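Local coordinates for protein 11S globulin (Wrightia tinctoria, PDB 5WXU) that probably serves as a seed storage protein, a hexameric 11S globulin of paired cupin barrels that also binds the plant hormone auxin (indole-3-acetic acid), at residues A82-I87 / K177-V182; L103-Q108 / G157-L162; N341-P346 / L395-P400; N349-S354 / R413-A418; G363-G368 / G378-G383. All blocks are in the same frame, centred on the assembly; numbering follows the deposited sequence.

Interaction 1: residues A82-I87 / K177-V182; sequences ATRHVI and KLVLLV. With PO4 (phosphate ion), chain N.
Two neighbouring antiparallel strands in the wall of the first cupin barrel meet here, Thr83 facing Val182, His85 facing Leu180 and Ile87 facing Leu178 as hydrogen-bonded pairs. Six backbone bonds join them; the shortest runs from His85 N to Leu180 O at 2.7 Å. On the face carrying these pairs, Ile87 CD1 touches Leu178 CD2 and Leu180 CD1, both at 4.0 Å, branched aliphatic groups suited to a buried face. The His85 ring shares this face. With CG beside its own backbone N (chi1 -64°), its edge passes Val182 CG2, 3.8 Å from His85 CD2, and His85 NE2 donates to O4 of a phosphate ion at 3.0 Å; Ser65 binds ND1, so both ring nitrogens are engaged and its rotation is fixed. The ion, probably from the crystallisation liquor, is also bound by Arg199 and His168. Val86 and Val179 lie side by side on the other face, while Lys177 CD presses on Val86 CG1 at 3.5 Å, a tight fit. Arg84 lays its CG along Val179 CG1 and sends its guanidinium to Glu66. Strand 63-67 flanks 82-87, strand 102-108 flanks 178-182, and Met258 of strand 258-260 packs against His85 and Ile87.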
# COMPACT_ATOMS: atom_id res chain seq x y z
N ALA B 82 31.64 2.96 6.63
CA ALA B 82 31.61 3.97 7.64
C ALA B 82 32.77 4.97 7.42
O ALA B 82 33.92 4.59 7.12
CB ALA B 82 31.68 3.33 9.01
N THR B 83 32.41 6.24 7.46
CA THR B 83 33.33 7.36 7.29
C THR B 83 33.11 8.43 8.32
O THR B 83 31.98 8.74 8.68
CB THR B 83 33.15 8.02 5.93
OG1 THR B 83 33.10 7.03 4.92
CG2 THR B 83 34.32 8.99 5.59
N ARG B 84 34.21 9.03 8.80
CA ARG B 84 34.13 10.18 9.74
C ARG B 84 34.70 11.39 9.02
O ARG B 84 35.94 11.45 8.79
CB ARG B 84 34.83 9.91 11.08
CG ARG B 84 34.76 11.05 12.05
CD ARG B 84 35.07 10.60 13.48
NE ARG B 84 36.43 10.10 13.63
CZ ARG B 84 36.88 9.15 14.47
NH1 ARG B 84 36.07 8.41 15.28
NH2 ARG B 84 38.22 8.91 14.50
N HIS B 85 33.84 12.33 8.66
CA HIS B 85 34.37 13.55 8.05
C HIS B 85 34.54 14.61 9.10
O HIS B 85 33.71 14.77 9.95
CB HIS B 85 33.46 14.07 6.95
CG HIS B 85 33.29 13.18 5.79
ND1 HIS B 85 34.29 12.90 4.85
CD2 HIS B 85 32.18 12.48 5.36
CE1 HIS B 85 33.80 12.10 3.92
NE2 HIS B 85 32.53 11.82 4.20
N VAL B 86 35.65 15.38 9.00
CA VAL B 86 35.93 16.39 9.96
C VAL B 86 36.16 17.63 9.13
O VAL B 86 37.07 17.64 8.32
CB VAL B 86 37.12 16.02 10.85
CG1 VAL B 86 37.47 17.21 11.74
CG2 VAL B 86 36.77 14.80 11.71
N ILE B 87 35.27 18.61 9.24
CA ILE B 87 35.27 19.76 8.37
C ILE B 87 35.69 20.96 9.23
O ILE B 87 34.97 21.33 10.12
CB ILE B 87 33.89 20.02 7.75
CG1 ILE B 87 33.38 18.78 6.93
CG2 ILE B 87 33.86 21.22 6.83
CD1 ILE B 87 31.90 18.83 6.63
N LYS B 177 35.07 22.31 14.84
CA LYS B 177 35.01 21.43 13.64
C LYS B 177 33.61 20.82 13.61
O LYS B 177 33.03 20.53 14.65
CB LYS B 177 36.06 20.34 13.73
CG LYS B 177 37.45 20.91 13.49
CD LYS B 177 38.57 19.92 13.64
CE LYS B 177 39.85 20.52 13.08
NZ LYS B 177 41.05 19.71 13.45
N LEU B 178 33.11 20.65 12.39
CA LEU B 178 31.86 19.92 12.13
C LEU B 178 32.23 18.49 11.88
O LEU B 178 33.02 18.23 10.99
CB LEU B 178 31.21 20.53 10.96
CG LEU B 178 29.91 19.87 10.42
CD1 LEU B 178 28.83 19.96 11.46
CD2 LEU B 178 29.45 20.60 9.18
N VAL B 179 31.72 17.53 12.65
CA VAL B 179 32.21 16.14 12.58
C VAL B 179 30.95 15.34 12.20
O VAL B 179 29.95 15.42 12.91
CB VAL B 179 32.78 15.64 13.91
CG1 VAL B 179 33.05 14.16 13.85
CG2 VAL B 179 34.04 16.44 14.25
N LEU B 180 31.03 14.74 11.01
CA LEU B 180 29.98 13.86 10.48
C LEU B 180 30.38 12.38 10.44
O LEU B 180 31.38 11.99 9.82
CB LEU B 180 29.61 14.35 9.09
CG LEU B 180 29.29 15.84 8.88
CD1 LEU B 180 29.05 16.07 7.41
CD2 LEU B 180 28.16 16.38 9.79
N LEU B 181 29.57 11.51 11.04
CA LEU B 181 29.76 10.10 10.97
C LEU B 181 28.70 9.62 9.96
O LEU B 181 27.53 9.77 10.24
CB LEU B 181 29.49 9.41 12.26
CG LEU B 181 29.70 7.89 12.17
CD1 LEU B 181 31.16 7.64 12.47
CD2 LEU B 181 28.76 7.08 13.03
N VAL B 182 29.15 9.04 8.85
CA VAL B 182 28.32 8.63 7.68
C VAL B 182 28.37 7.11 7.60
O VAL B 182 29.46 6.48 7.46
CB VAL B 182 28.81 9.19 6.38
CG1 VAL B 182 27.82 8.85 5.27
CG2 VAL B 182 29.03 10.71 6.44
P PO4 N . 30.05 11.19 0.86
O1 PO4 N . 30.33 11.23 -0.72
O2 PO4 N . 29.17 12.23 1.54
O3 PO4 N . 29.10 10.01 1.12
O4 PO4 N . 31.22 10.75 1.74
O HOH W 1 30.51 5.90 4.61

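Interaction 2: residues L103-Q108 / G157-L162; sequences LIIVVQ and GDVIAL
Ile160 puts the end of its longer branch into the hollow between Ile104 and Val106: Ile160 CD1 lies 3.7 Å from Val106 CG2 and 3.9 Å from Ile104 CG2. Valine and isoleucine suit this ground, since their branching at CB gives each a methyl beside the backbone, and here the CG2 methyls of Ile104 and Val106 bound the hollow that Ile160 CD1 enters. Ile104 answers with its own far end, Ile104 CD1 reaching Leu162 CD1 at 4.0 Å, and with CG1 beside the backbone N (chi1 -61°) its CG2 is turned back to meet Ile160. On the other face a leucine meets an alanine. Leu103 spreads its two methyls, Leu103 CD2 settling over the small Ala161, 3.6 Å from Ala161 CB, and CD1 reaching Val159 CG1. Only a methyl group stands at Ala161, which leaves room for the leucine and for Ile325, Leu326 and Leu329 of helix 325-329, which press on Ala161 as well.

The backbones run antiparallel at 160° as adjacent strands of the first cupin barrel. Ile104 N binds Ile160 O at 2.7 Å and Val106 N binds Asp158 O, and just before the second strand Gly157 N gives a bond to Val106 O at 2.8 Å. Gly157 has a positive phi (101°), a conformation in which a CB would crowd the preceding carbonyl. Val107 and Gln108 form a classic beta bulge against Val179 of the next strand. Apart from Asp158, whose carboxylate is paired with Lys296, the touching side chains are aliphatic, so cohesion here rests on buried hydrocarbon and on peptide groups that satisfy one another.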
# COMPACT_ATOMS: atom_id res chain seq x y z
N LEU B 103 22.75 7.24 6.53
CA LEU B 103 22.46 8.11 7.60
C LEU B 103 23.76 8.87 8.01
O LEU B 103 24.88 8.27 8.04
CB LEU B 103 21.97 7.34 8.77
CG LEU B 103 20.70 6.52 8.57
CD1 LEU B 103 20.20 6.12 9.91
CD2 LEU B 103 19.61 7.31 7.87
N ILE B 104 23.60 10.16 8.23
CA ILE B 104 24.71 11.04 8.72
C ILE B 104 24.40 11.45 10.14
O ILE B 104 23.34 11.99 10.40
CB ILE B 104 24.82 12.26 7.83
CG1 ILE B 104 25.14 11.86 6.41
CG2 ILE B 104 26.00 13.16 8.33
CD1 ILE B 104 25.11 12.94 5.38
N ILE B 105 25.30 11.16 11.09
CA ILE B 105 25.16 11.59 12.48
C ILE B 105 26.05 12.81 12.67
O ILE B 105 27.23 12.76 12.38
CB ILE B 105 25.59 10.49 13.43
CG1 ILE B 105 24.63 9.32 13.32
CG2 ILE B 105 25.61 11.00 14.87
CD1 ILE B 105 25.34 8.07 13.66
N VAL B 106 25.46 13.90 13.08
CA VAL B 106 26.24 15.10 13.39
C VAL B 106 26.73 14.94 14.81
O VAL B 106 26.01 15.20 15.79
CB VAL B 106 25.46 16.39 13.19
CG1 VAL B 106 26.44 17.58 13.42
CG2 VAL B 106 24.82 16.41 11.79
N VAL B 107 28.03 14.61 14.91
CA VAL B 107 28.69 14.25 16.18
C VAL B 107 29.08 15.49 16.97
O VAL B 107 29.01 15.51 18.20
CB VAL B 107 29.94 13.37 15.87
CG1 VAL B 107 30.75 13.14 17.13
CG2 VAL B 107 29.51 12.01 15.37
N GLN B 108 29.42 16.54 16.24
CA GLN B 108 29.81 17.83 16.80
C GLN B 108 29.64 18.92 15.77
O GLN B 108 29.88 18.69 14.61
CB GLN B 108 31.28 17.76 17.21
CG GLN B 108 31.94 19.08 17.57
CD GLN B 108 33.44 18.91 17.87
OE1 GLN B 108 33.80 18.15 18.78
NE2 GLN B 108 34.32 19.61 17.12
N GLY B 157 23.70 16.15 17.14
CA GLY B 157 22.58 15.30 17.51
C GLY B 157 21.66 14.97 16.32
O GLY B 157 20.83 14.06 16.43
N ASP B 158 21.76 15.74 15.23
CA ASP B 158 21.02 15.44 14.01
C ASP B 158 21.42 14.13 13.38
O ASP B 158 22.58 13.78 13.31
CB ASP B 158 21.15 16.58 12.99
CG ASP B 158 20.32 17.79 13.31
OD1 ASP B 158 19.53 17.77 14.20
OD2 ASP B 158 20.42 18.82 12.60
N VAL B 159 20.42 13.39 12.90
CA VAL B 159 20.64 12.25 12.11
C VAL B 159 19.95 12.60 10.83
O VAL B 159 18.76 12.90 10.82
CB VAL B 159 20.05 10.99 12.71
CG1 VAL B 159 20.28 9.83 11.79
CG2 VAL B 159 20.69 10.67 14.04
N ILE B 160 20.69 12.51 9.73
CA ILE B 160 20.21 12.97 8.42
C ILE B 160 20.16 11.74 7.51
O ILE B 160 21.08 10.95 7.49
CB ILE B 160 21.22 13.97 7.78
CG1 ILE B 160 21.51 15.17 8.68
CG2 ILE B 160 20.80 14.47 6.42
CD1 ILE B 160 22.96 15.63 8.64
N ALA B 161 19.10 11.61 6.73
CA ALA B 161 18.88 10.47 5.91
C ALA B 161 18.85 10.86 4.50
O ALA B 161 17.98 11.69 4.10
CB ALA B 161 17.53 9.80 6.28
N LEU B 162 19.71 10.26 3.67
CA LEU B 162 19.72 10.61 2.23
C LEU B 162 19.71 9.40 1.32
O LEU B 162 20.44 8.44 1.54
CB LEU B 162 21.00 11.39 1.93
CG LEU B 162 21.11 12.78 2.58
CD1 LEU B 162 22.45 13.49 2.38
CD2 LEU B 162 20.03 13.68 2.08

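Interaction 3: residues N341-P346 / L395-P400; sequences NAMIVP and LKQAGP
Ala398 O is approached by a water and by backbone groups of Asn341. The water donates to Ala398 O at 2.7 Å, and its further link to Asn341 ND2 is unusually short and doubtful; Asn341 CA lies 3.2 Å from Ala398 O in a CA-H...O contact, and Asn341 N offers the same oxygen a weak, bent bond. That N also makes a weak bond to Gly399 O, so the turn entering the strand is held by many modest links. A side-chain bond comes from the other strand: Gln397 NE2 gives a nearly straight bond (176°) to Asn341 O at 2.8 Å. Its acceptor lies in the plane of the glutamine amide, although the nitrogen stands 30° out of the plane of the carbonyl it meets. With CG opposite its backbone N (chi1 -179°) and the chain extended, Gln397 has the length to span from its own strand to this carbonyl.

Met343 crosses the glutamine, Met343 CG resting 3.7 Å from Gln397 CB and Met343 CE at the same distance from Gln397 OE1, its thioether lying beside the amide. Further along, Pro346 CB meets Leu395 CG at 3.8 Å. These are adjacent antiparallel strands of the second cupin barrel, and the bond Ala398 N to Ala342 O, 2.8 Å, is short and straight, whereas Ile344 N to Lys396 O is long and weak. Phe233 of a neighbouring subunit packs on Met343, Leu395 and Gln397. The chemistry is thus divided: amide groups, perhaps helped by water, tie the strand ends near exposed Asn341, while the hydrocarbon beyond them is shared with a subunit interface.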
# COMPACT_ATOMS: atom_id res chain seq x y z
N ASN B 341 27.50 3.24 35.22
CA ASN B 341 27.16 1.89 35.63
C ASN B 341 25.77 1.32 35.22
O ASN B 341 25.47 0.16 35.54
CB ASN B 341 27.29 1.71 37.13
CG ASN B 341 28.65 2.21 37.63
OD1 ASN B 341 28.71 3.06 38.52
ND2 ASN B 341 29.70 1.69 37.04
N ALA B 342 24.97 2.11 34.50
CA ALA B 342 23.64 1.66 34.01
C ALA B 342 23.81 0.71 32.81
O ALA B 342 24.91 0.65 32.15
CB ALA B 342 22.82 2.89 33.65
N MET B 343 22.76 -0.10 32.53
CA MET B 343 22.82 -1.12 31.47
C MET B 343 21.63 -0.94 30.54
O MET B 343 20.59 -0.36 30.93
CB MET B 343 22.75 -2.52 32.05
CG MET B 343 24.01 -2.86 32.82
SD MET B 343 23.67 -4.44 33.62
CE MET B 343 25.14 -5.36 33.28
N ILE B 344 21.84 -1.36 29.29
CA ILE B 344 20.71 -1.69 28.45
C ILE B 344 20.47 -3.18 28.66
O ILE B 344 21.43 -3.99 28.78
CB ILE B 344 20.99 -1.40 26.96
CG1 ILE B 344 21.25 0.09 26.68
CG2 ILE B 344 19.80 -1.78 26.11
CD1 ILE B 344 20.10 1.03 26.92
N VAL B 345 19.21 -3.60 28.66
CA VAL B 345 18.90 -5.01 28.84
C VAL B 345 19.62 -5.85 27.79
O VAL B 345 19.78 -5.42 26.66
CB VAL B 345 17.39 -5.30 28.83
CG1 VAL B 345 16.74 -4.62 30.03
CG2 VAL B 345 16.75 -4.89 27.54
N PRO B 346 20.09 -7.06 28.16
CA PRO B 346 20.57 -8.00 27.18
C PRO B 346 19.46 -8.31 26.15
O PRO B 346 18.26 -8.42 26.52
CB PRO B 346 20.84 -9.27 27.97
CG PRO B 346 20.41 -9.01 29.33
CD PRO B 346 20.06 -7.62 29.52
N LEU B 395 25.01 -7.45 25.52
CA LEU B 395 24.79 -6.73 26.79
C LEU B 395 25.74 -5.55 26.85
O LEU B 395 26.90 -5.77 26.60
CB LEU B 395 25.30 -7.53 28.00
CG LEU B 395 24.57 -8.75 28.43
CD1 LEU B 395 25.11 -9.92 27.63
CD2 LEU B 395 24.70 -8.91 29.95
N LYS B 396 25.30 -4.40 27.31
CA LYS B 396 26.11 -3.21 27.44
C LYS B 396 25.96 -2.70 28.88
O LYS B 396 24.85 -2.71 29.44
CB LYS B 396 25.67 -2.06 26.46
CG LYS B 396 25.44 -2.46 24.99
CD LYS B 396 25.13 -1.24 24.05
CE LYS B 396 23.82 -1.35 23.25
NZ LYS B 396 24.04 -1.21 21.76
N GLN B 397 27.08 -2.23 29.46
CA GLN B 397 27.05 -1.52 30.75
C GLN B 397 27.99 -0.35 30.66
O GLN B 397 29.15 -0.51 30.21
CB GLN B 397 27.54 -2.39 31.88
CG GLN B 397 27.50 -1.68 33.23
CD GLN B 397 27.64 -2.61 34.39
OE1 GLN B 397 28.29 -3.66 34.31
NE2 GLN B 397 27.05 -2.21 35.52
N ALA B 398 27.52 0.78 31.10
CA ALA B 398 28.34 2.02 31.05
C ALA B 398 29.39 1.92 32.14
O ALA B 398 29.17 1.31 33.21
CB ALA B 398 27.53 3.25 31.29
N GLY B 399 30.51 2.56 31.88
CA GLY B 399 31.51 2.72 32.92
C GLY B 399 31.21 3.92 33.78
O GLY B 399 30.15 4.55 33.71
N PRO B 400 32.20 4.31 34.62
CA PRO B 400 32.05 5.40 35.57
C PRO B 400 31.79 6.82 35.02
O PRO B 400 31.35 7.67 35.78
CB PRO B 400 33.38 5.33 36.38
CG PRO B 400 34.32 4.62 35.51
CD PRO B 400 33.59 3.78 34.53
O HOH W 2 30.54 0.19 35.21

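Interaction 4: residues N349-S354 / R413-A418; sequences NNNAHS and RAKATA. With PO4 (phosphate ion), chain O.
Asn350, in one of its two conformers, lays its amide across Lys415 and Thr417, Asn350 OD1 accepting a hydrogen bond from Thr417 OG1 at 2.9 Å. The hydroxyl lies in the carbonyl plane on a lone pair, and the two side chains cross at about a right angle. Asn350 N adds a backbone bond to Lys415 O, 3.1 Å long, so in that conformer one asparagine holds two residues of the facing chain. Asn351 grips further back. Its chi1 of 60° places CG between the backbone N and carbonyl carbon, and from there the amide works with both ends: Asn351 OD1 accepts from Lys415 N at 3.0 Å, and Asn351 ND2 donates to Arg413 O at 3.2 Å. The latter donor stands 41° above the carbonyl plane. A short amide with a donor and an acceptor suits a loop whose partner offers a backbone N-H and a C=O.

The loop joins strands 343-349 and 354-359 in the second cupin barrel, and 416-418 is a short strand at its flank, where Asn349 faces Ala416 as a non-hydrogen-bonded pair. Ala352 and Ala414 touch methyl to methyl. Arg413 O accepts from Lys415 NZ as well, at 2.8 Å, the lysine chain folding back. Lys415 NZ also binds O2 of a phosphate ion at 2.7 Å; Tyr321 of the same chain and Thr289 of a neighbouring subunit bind the same ion.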
# COMPACT_ATOMS: atom_id res chain seq x y z
N ASN B 349 18.88 -8.12 18.09
CA ASN B 349 18.16 -7.45 17.00
C ASN B 349 17.49 -8.53 16.17
O ASN B 349 18.15 -9.45 15.62
CB ASN B 349 19.14 -6.69 16.15
CG ASN B 349 19.82 -5.54 16.88
OD1 ASN B 349 19.17 -4.74 17.53
ND2 ASN B 349 21.12 -5.46 16.75
N ASN B 350 16.19 -8.44 16.02
CA ASN B 350 15.52 -9.52 15.35
C ASN B 350 15.44 -9.32 13.81
O ASN B 350 15.40 -10.29 13.13
CB ASN B 350 14.21 -9.86 16.05
CG ASN B 350 13.35 -8.66 16.28
OD1 ASN B 350 12.97 -8.33 17.42
ND2 ASN B 350 13.05 -7.96 15.18
N ASN B 351 15.56 -8.09 13.31
CA ASN B 351 15.36 -7.84 11.89
C ASN B 351 16.39 -6.92 11.26
O ASN B 351 16.05 -6.21 10.32
CB ASN B 351 13.93 -7.28 11.68
CG ASN B 351 13.67 -5.97 12.41
OD1 ASN B 351 14.53 -5.47 13.13
ND2 ASN B 351 12.49 -5.37 12.19
N ALA B 352 17.61 -6.88 11.81
CA ALA B 352 18.55 -5.86 11.43
C ALA B 352 19.91 -6.15 12.00
O ALA B 352 20.00 -6.77 13.03
CB ALA B 352 18.10 -4.46 11.84
N HIS B 353 20.93 -5.64 11.33
CA HIS B 353 22.26 -5.43 11.94
C HIS B 353 22.32 -4.08 12.63
O HIS B 353 21.62 -3.10 12.25
CB HIS B 353 23.35 -5.49 10.94
CG HIS B 353 23.31 -6.67 10.09
ND1 HIS B 353 23.25 -7.95 10.60
CD2 HIS B 353 23.32 -6.78 8.75
CE1 HIS B 353 23.25 -8.79 9.59
NE2 HIS B 353 23.27 -8.10 8.45
N SER B 354 23.15 -3.99 13.70
CA SER B 354 23.34 -2.71 14.37
C SER B 354 24.78 -2.26 14.21
O SER B 354 25.71 -3.06 14.34
CB SER B 354 22.90 -2.70 15.86
OG SER B 354 23.66 -3.62 16.61
N ARG B 413 11.98 0.28 10.92
CA ARG B 413 11.32 -0.29 12.06
C ARG B 413 12.07 -1.44 12.69
O ARG B 413 11.50 -2.48 13.05
CB ARG B 413 9.86 -0.67 11.74
CG ARG B 413 9.07 0.59 11.26
CD ARG B 413 7.68 0.23 10.81
NE ARG B 413 7.14 1.32 10.05
CZ ARG B 413 5.97 1.29 9.42
NH1 ARG B 413 5.18 0.23 9.53
NH2 ARG B 413 5.60 2.35 8.72
N ALA B 414 13.39 -1.24 12.84
CA ALA B 414 14.22 -2.20 13.50
C ALA B 414 13.73 -2.39 14.95
O ALA B 414 13.40 -1.46 15.63
CB ALA B 414 15.63 -1.72 13.48
N LYS B 415 13.67 -3.64 15.39
CA LYS B 415 13.19 -3.95 16.73
C LYS B 415 14.17 -4.92 17.37
O LYS B 415 14.90 -5.64 16.65
CB LYS B 415 11.83 -4.58 16.70
CG LYS B 415 10.69 -3.58 16.56
CD LYS B 415 9.36 -4.28 16.22
CE LYS B 415 9.25 -4.75 14.77
NZ LYS B 415 9.11 -3.72 13.68
N ALA B 416 14.21 -4.86 18.68
CA ALA B 416 15.09 -5.71 19.45
C ALA B 416 14.19 -6.54 20.34
O ALA B 416 13.03 -6.19 20.60
CB ALA B 416 16.03 -4.88 20.25
N THR B 417 14.74 -7.64 20.80
CA THR B 417 14.01 -8.55 21.70
C THR B 417 14.83 -8.60 23.00
O THR B 417 16.06 -8.82 22.97
CB THR B 417 13.85 -9.92 21.08
OG1 THR B 417 13.05 -9.83 19.87
CG2 THR B 417 13.19 -10.83 22.05
N ALA B 418 14.17 -8.30 24.11
CA ALA B 418 14.78 -8.24 25.42
C ALA B 418 14.74 -9.62 26.11
O ALA B 418 13.73 -10.38 26.05
CB ALA B 418 14.09 -7.21 26.28
P PO4 O . 5.80 -2.29 13.63
O1 PO4 O . 5.40 -1.51 12.39
O2 PO4 O . 7.15 -1.98 14.17
O3 PO4 O . 4.69 -1.84 14.58
O4 PO4 O . 5.70 -3.76 13.24
O HOH W 3 16.49 -5.56 14.72

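Interaction 5: residues G363-G368 / G378-G383; sequences GRLQVG and GDVRQG
Leu365 and Val380 form the close-packed side of this antiparallel pairing, where Val380 CG1 lies 3.9 Å from Leu365 CB and 4.0 Å from Leu365 CD2. Phe386 of strand 385-388 touches both residues, so branched aliphatic groups are well placed here. Val380 CG2 stands above Gly363, which has no side chain to meet it and whose backbone is fully extended. Gly363 N binds Val380 O at 3.0 Å and Val380 N returns a bond to Gly363 O at 2.9 Å. Farther along, Leu365 N makes an almost straight bond (175°) to Gly378 O, at the corner where the chain turns into strand 379-381.

The opposite face is looser. Arg364 and Asp379 stand on it as a non-hydrogen-bonded pair, yet Arg364, extended throughout, carries its guanidinium away from Asp379, to Asp377 and to Asp230 of a neighbouring subunit, with Phe233 of that subunit making a cation-pi contact. Asp379 is exposed, and its ion pair with Arg381, Arg381 NH1 to Asp379 OD2 3.7 Å, is long. In this corner of the second cupin barrel, then, peptide bonds and a small aliphatic patch join the strands, while the charges mostly serve partners elsewhere.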
# COMPACT_ATOMS: atom_id res chain seq x y z
N GLY B 363 32.29 1.88 28.26
CA GLY B 363 31.59 0.80 28.93
C GLY B 363 32.08 -0.57 28.55
O GLY B 363 33.06 -0.70 27.86
N ARG B 364 31.39 -1.61 29.03
CA ARG B 364 31.66 -2.96 28.71
C ARG B 364 30.54 -3.46 27.77
O ARG B 364 29.39 -3.23 28.02
CB ARG B 364 31.57 -3.84 29.97
CG ARG B 364 31.90 -5.29 29.79
CD ARG B 364 31.83 -6.06 31.11
NE ARG B 364 32.01 -7.49 30.95
CZ ARG B 364 31.91 -8.40 31.91
NH1 ARG B 364 31.60 -8.05 33.16
NH2 ARG B 364 32.10 -9.66 31.62
N LEU B 365 30.95 -4.12 26.71
CA LEU B 365 30.10 -4.81 25.75
C LEU B 365 30.44 -6.32 25.76
O LEU B 365 31.56 -6.73 25.62
CB LEU B 365 30.30 -4.19 24.35
CG LEU B 365 29.62 -4.96 23.20
CD1 LEU B 365 28.12 -4.75 23.23
CD2 LEU B 365 30.23 -4.47 21.89
N GLN B 366 29.42 -7.14 25.90
CA GLN B 366 29.54 -8.55 25.61
C GLN B 366 28.59 -8.95 24.48
O GLN B 366 27.43 -8.51 24.44
CB GLN B 366 29.30 -9.39 26.83
CG GLN B 366 29.45 -10.86 26.54
CD GLN B 366 29.65 -11.70 27.76
OE1 GLN B 366 28.95 -11.53 28.77
NE2 GLN B 366 30.59 -12.66 27.65
N VAL B 367 29.14 -9.73 23.56
CA VAL B 367 28.38 -10.23 22.43
C VAL B 367 28.50 -11.74 22.37
O VAL B 367 29.63 -12.29 22.50
CB VAL B 367 28.89 -9.70 21.13
CG1 VAL B 367 27.98 -10.12 19.97
CG2 VAL B 367 29.00 -8.20 21.18
N GLY B 368 27.36 -12.40 22.19
CA GLY B 368 27.22 -13.85 21.98
C GLY B 368 26.67 -14.20 20.56
O GLY B 368 25.75 -13.53 20.06
N GLY B 378 34.58 -7.02 26.22
CA GLY B 378 35.57 -5.97 26.51
C GLY B 378 35.05 -4.57 26.46
O GLY B 378 33.84 -4.33 26.38
N ASP B 379 35.96 -3.60 26.54
CA ASP B 379 35.61 -2.21 26.53
C ASP B 379 35.14 -1.69 25.20
O ASP B 379 35.52 -2.24 24.14
CB ASP B 379 36.81 -1.36 26.94
CG ASP B 379 37.28 -1.66 28.37
OD1 ASP B 379 36.43 -2.01 29.24
OD2 ASP B 379 38.50 -1.50 28.62
N VAL B 380 34.30 -0.65 25.26
CA VAL B 380 34.09 0.21 24.14
C VAL B 380 34.35 1.58 24.63
O VAL B 380 34.09 1.90 25.81
CB VAL B 380 32.72 0.07 23.46
CG1 VAL B 380 32.56 -1.36 22.96
CG2 VAL B 380 31.55 0.45 24.42
N ARG B 381 34.86 2.41 23.75
CA ARG B 381 35.11 3.78 24.14
C ARG B 381 34.95 4.75 23.04
O ARG B 381 34.84 4.33 21.90
CB ARG B 381 36.49 3.86 24.80
CG ARG B 381 37.70 3.53 23.96
CD ARG B 381 38.91 3.17 24.90
NE ARG B 381 38.81 3.83 26.24
CZ ARG B 381 38.41 3.28 27.41
NH1 ARG B 381 38.07 1.97 27.54
NH2 ARG B 381 38.33 4.06 28.49
N GLN B 382 34.99 6.04 23.39
CA GLN B 382 34.73 7.15 22.48
C GLN B 382 35.57 7.02 21.21
O GLN B 382 36.77 6.70 21.21
CB GLN B 382 34.96 8.50 23.14
CG GLN B 382 34.66 9.70 22.26
CD GLN B 382 35.07 10.99 22.92
OE1 GLN B 382 34.65 11.30 24.02
NE2 GLN B 382 35.92 11.75 22.24
N GLY B 383 34.90 7.25 20.10
CA GLY B 383 35.50 7.18 18.78
C GLY B 383 35.49 5.83 18.13
O GLY B 383 35.86 5.73 16.98

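In the fold
Interactions 1 and 2 belong to one sheet of the first cupin barrel, where strands 178-185 and 102-108 are neighbours joined by backbone bonds; both contacts are buried, 2 almost wholly aliphatic, 1 with a histidine reaching a phosphate. Interactions 3, 4 and 5 share a sheet of the second barrel. Contacts 3 and 5 adjoin through strands 393-399 and 361-368, and 3 meets 4 where Val345 packs on Ala418. All three touch a neighbouring subunit, and polar side chains count for more in 3 and 4, while 5 is partly buried with charges on its exposed side. One link between the two barrels is the bond from Arg84 of interaction 1 to Gly383 of interaction 5.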